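Calcium binding protein (Fasciola hepatica, PDB 5FX0) probably binds calcium ions as a whole protein, of which this chain is the dynein light chain-like domain. Local coordinates at residues Ala19-Val24 against Phe85-Phe90. Residues are numbered along the deposited sequence; the frame is centred on the assembly and turned at random.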
ATOM      1  N   ALA A  19     -12.023  -6.249   2.853  1.00 36.18           N
ATOM      2  CA  ALA A  19     -12.438  -6.502   1.478  1.00 38.69           C
ATOM      3  C   ALA A  19     -11.593  -7.595   0.878  1.00 40.49           C
ATOM      4  O   ALA A  19     -10.367  -7.641   1.093  1.00 39.38           O
ATOM      5  CB  ALA A  19     -12.303  -5.256   0.599  1.00 36.12           C
ATOM      6  N   THR A  20     -12.243  -8.446   0.087  1.00 40.08           N
ATOM      7  CA  THR A  20     -11.542  -9.498  -0.628  1.00 40.62           C
ATOM      8  C   THR A  20     -12.246  -9.895  -1.916  1.00 39.80           C
ATOM      9  O   THR A  20     -13.470  -9.774  -2.038  1.00 40.03           O
ATOM     10  CB  THR A  20     -11.310 -10.735   0.301  1.00 41.24           C
ATOM     11  OG1 THR A  20     -10.430 -11.673  -0.330  1.00 40.98           O
ATOM     12  CG2 THR A  20     -12.577 -11.418   0.649  1.00 40.70           C
ATOM     13  N   THR A  21     -11.455 -10.362  -2.880  1.00 40.99           N
ATOM     14  CA  THR A  21     -11.988 -11.058  -4.045  1.00 42.10           C
ATOM     15  C   THR A  21     -11.567 -12.516  -4.076  1.00 42.82           C
ATOM     16  O   THR A  21     -11.771 -13.160  -5.072  1.00 47.09           O
ATOM     17  CB  THR A  21     -11.581 -10.384  -5.373  1.00 41.90           C
ATOM     18  OG1 THR A  21     -10.163 -10.420  -5.516  1.00 43.10           O
ATOM     19  CG2 THR A  21     -12.071  -8.946  -5.424  1.00 37.38           C
ATOM     20  N   MET A  22     -11.023 -13.049  -2.985  1.00 43.68           N
ATOM     21  CA  MET A  22     -10.515 -14.421  -2.975  1.00 45.77           C
ATOM     22  C   MET A  22     -11.554 -15.400  -2.471  1.00 44.06           C
ATOM     23  O   MET A  22     -12.489 -15.039  -1.755  1.00 44.18           O
ATOM     24  CB  MET A  22      -9.260 -14.546  -2.113  1.00 47.90           C
ATOM     25  CG  MET A  22      -8.124 -13.649  -2.561  1.00 55.55           C
ATOM     26  SD  MET A  22      -6.632 -13.934  -1.580  1.00 63.84           S
ATOM     27  CE  MET A  22      -5.996 -15.370  -2.453  1.00 67.29           C
ATOM     28  N   SER A  23     -11.353 -16.661  -2.829  1.00 43.59           N
ATOM     29  CA  SER A  23     -12.252 -17.722  -2.418  1.00 46.09           C
ATOM     30  C   SER A  23     -12.140 -17.867  -0.932  1.00 46.83           C
ATOM     31  O   SER A  23     -11.088 -17.566  -0.373  1.00 47.72           O
ATOM     32  CB  SER A  23     -11.864 -19.042  -3.082  1.00 45.36           C
ATOM     33  OG  SER A  23     -10.586 -19.493  -2.654  1.00 43.12           O
ATOM     34  N   VAL A  24     -13.206 -18.347  -0.305  1.00 47.97           N
ATOM     35  CA  VAL A  24     -13.199 -18.614   1.125  1.00 51.05           C
ATOM     36  C   VAL A  24     -11.988 -19.425   1.600  1.00 51.49           C
ATOM     37  O   VAL A  24     -11.336 -19.012   2.549  1.00 54.98           O
ATOM     38  CB  VAL A  24     -14.497 -19.297   1.596  1.00 53.61           C
ATOM     39  CG1 VAL A  24     -14.326 -19.905   2.986  1.00 54.03           C
ATOM     40  CG2 VAL A  24     -15.636 -18.291   1.586  1.00 53.11           C
ATOM     41  N   PHE A  85      -8.797  -8.811 -10.137  1.00 65.86           N
ATOM     42  CA  PHE A  85      -7.541  -9.412  -9.669  1.00 57.20           C
ATOM     43  C   PHE A  85      -7.774  -9.957  -8.280  1.00 47.75           C
ATOM     44  O   PHE A  85      -8.667  -9.485  -7.563  1.00 49.02           O
ATOM     45  CB  PHE A  85      -6.387  -8.395  -9.661  1.00 60.02           C
ATOM     46  CG  PHE A  85      -6.647  -7.176  -8.802  1.00 58.66           C
ATOM     47  CD1 PHE A  85      -7.388  -6.113  -9.290  1.00 62.12           C
ATOM     48  CD2 PHE A  85      -6.143  -7.093  -7.508  1.00 56.91           C
ATOM     49  CE1 PHE A  85      -7.623  -4.982  -8.505  1.00 67.04           C
ATOM     50  CE2 PHE A  85      -6.370  -5.967  -6.715  1.00 60.91           C
ATOM     51  CZ  PHE A  85      -7.109  -4.907  -7.214  1.00 59.96           C
ATOM     52  N   LEU A  86      -6.983 -10.949  -7.899  1.00 47.44           N
ATOM     53  CA  LEU A  86      -7.026 -11.467  -6.536  1.00 48.69           C
ATOM     54  C   LEU A  86      -6.444 -10.426  -5.586  1.00 49.64           C
ATOM     55  O   LEU A  86      -5.335  -9.927  -5.795  1.00 46.13           O
ATOM     56  CB  LEU A  86      -6.237 -12.751  -6.396  1.00 49.49           C
ATOM     57  CG  LEU A  86      -6.712 -13.934  -7.222  1.00 54.55           C
ATOM     58  CD1 LEU A  86      -5.754 -15.095  -7.001  1.00 56.31           C
ATOM     59  CD2 LEU A  86      -8.132 -14.325  -6.846  1.00 56.09           C
ATOM     60  N   SER A  87      -7.225 -10.098  -4.566  1.00 47.67           N
ATOM     61  CA  SER A  87      -6.796  -9.238  -3.494  1.00 44.46           C
ATOM     62  C   SER A  87      -7.464  -9.627  -2.201  1.00 38.23           C
ATOM     63  O   SER A  87      -8.532 -10.247  -2.173  1.00 37.14           O
ATOM     64  CB  SER A  87      -7.165  -7.796  -3.795  1.00 45.23           C
ATOM     65  OG  SER A  87      -8.565  -7.649  -3.726  1.00 52.81           O
ATOM     66  N   ILE A  88      -6.831  -9.202  -1.128  1.00 35.57           N
ATOM     67  CA  ILE A  88      -7.351  -9.368   0.211  1.00 35.93           C
ATOM     68  C   ILE A  88      -6.847  -8.196   1.050  1.00 39.33           C
ATOM     69  O   ILE A  88      -5.712  -7.707   0.865  1.00 40.08           O
ATOM     70  CB  ILE A  88      -6.997 -10.746   0.770  1.00 36.36           C
ATOM     71  CG1 ILE A  88      -7.773 -11.050   2.035  1.00 38.70           C
ATOM     72  CG2 ILE A  88      -5.499 -10.921   1.005  1.00 39.33           C
ATOM     73  CD1 ILE A  88      -7.696 -12.517   2.390  1.00 41.01           C
ATOM     74  N   GLN A  89      -7.740  -7.707   1.899  1.00 39.46           N
ATOM     75  CA  GLN A  89      -7.480  -6.631   2.836  1.00 39.23           C
ATOM     76  C   GLN A  89      -8.104  -7.069   4.131  1.00 37.57           C
ATOM     77  O   GLN A  89      -9.268  -7.411   4.168  1.00 36.62           O
ATOM     78  CB  GLN A  89      -8.126  -5.358   2.381  1.00 38.89           C
ATOM     79  CG  GLN A  89      -7.688  -4.945   0.999  1.00 46.01           C
ATOM     80  CD  GLN A  89      -8.520  -3.809   0.499  1.00 51.67           C
ATOM     81  OE1 GLN A  89      -8.822  -2.871   1.232  1.00 53.38           O
ATOM     82  NE2 GLN A  89      -8.932  -3.899  -0.743  1.00 59.81           N
ATOM     83  N   PHE A  90      -7.319  -7.101   5.185  1.00 36.69           N
ATOM     84  CA  PHE A  90      -7.833  -7.494   6.475  1.00 37.62           C
ATOM     85  C   PHE A  90      -7.057  -6.844   7.598  1.00 36.21           C
ATOM     86  O   PHE A  90      -5.972  -6.331   7.394  1.00 34.87           O
ATOM     87  CB  PHE A  90      -7.859  -9.019   6.600  1.00 37.13           C
ATOM     88  CG  PHE A  90      -6.521  -9.662   6.524  1.00 36.24           C
ATOM     89  CD1 PHE A  90      -5.956  -9.939   5.315  1.00 39.11           C
ATOM     90  CD2 PHE A  90      -5.832 -10.008   7.677  1.00 41.82           C
ATOM     91  CE1 PHE A  90      -4.706 -10.537   5.228  1.00 42.59           C
ATOM     92  CE2 PHE A  90      -4.576 -10.602   7.610  1.00 40.34           C
ATOM     93  CZ  PHE A  90      -4.022 -10.880   6.380  1.00 40.90           C
TER
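With chi1 at -170°, Thr20 holds OG1 anti to its own backbone N, beside the carbonyl carbon and 3.6 Å from Ile88 CG1, the two side chains lying side by side and pointing the same way; in Thr21 chi1 of 63° sets OG1 between N and the carbonyl carbon, facing Phe85 and Ser87. Thr20 OG1 donates to Ser87 O at 3.0 Å, in the carbonyl plane on a lone pair, and accepts from Met22 N, which defines an ST turn. Past the last bridge Thr21 N still donates to Ser87 O at 3.0 Å, while Thr21 OG1, rather than a backbone carbonyl, accepts from Ser87 N at 3.1 Å and donates to Phe85 O at 2.7 Å. Before this, Ala19 and Gln89 form a hydrogen-bonded pair, Gln89 N donating to Ala19 O at 2.7 Å and Ala19 N to Gln89 O at 3.3 Å; Thr20 and Ile88 follow as a non-hydrogen-bonded pair. Met22 crosses Ile88 at about a right angle, SD 4.0 Å from Ile88 CB. In the dynein light chain-like domain's antiparallel sheet (order 15-20, 87-92, 95-101, 67-72), this joins the chain's outermost strand 15-20 to 87-92. Helix 24-40 covers the Thr20 and Ile88 face; on the Ala19 and Gln89 face Tyr76 OH hydrogen-bonds Gln89 OE1, and strand 95-101 flanks 87-92.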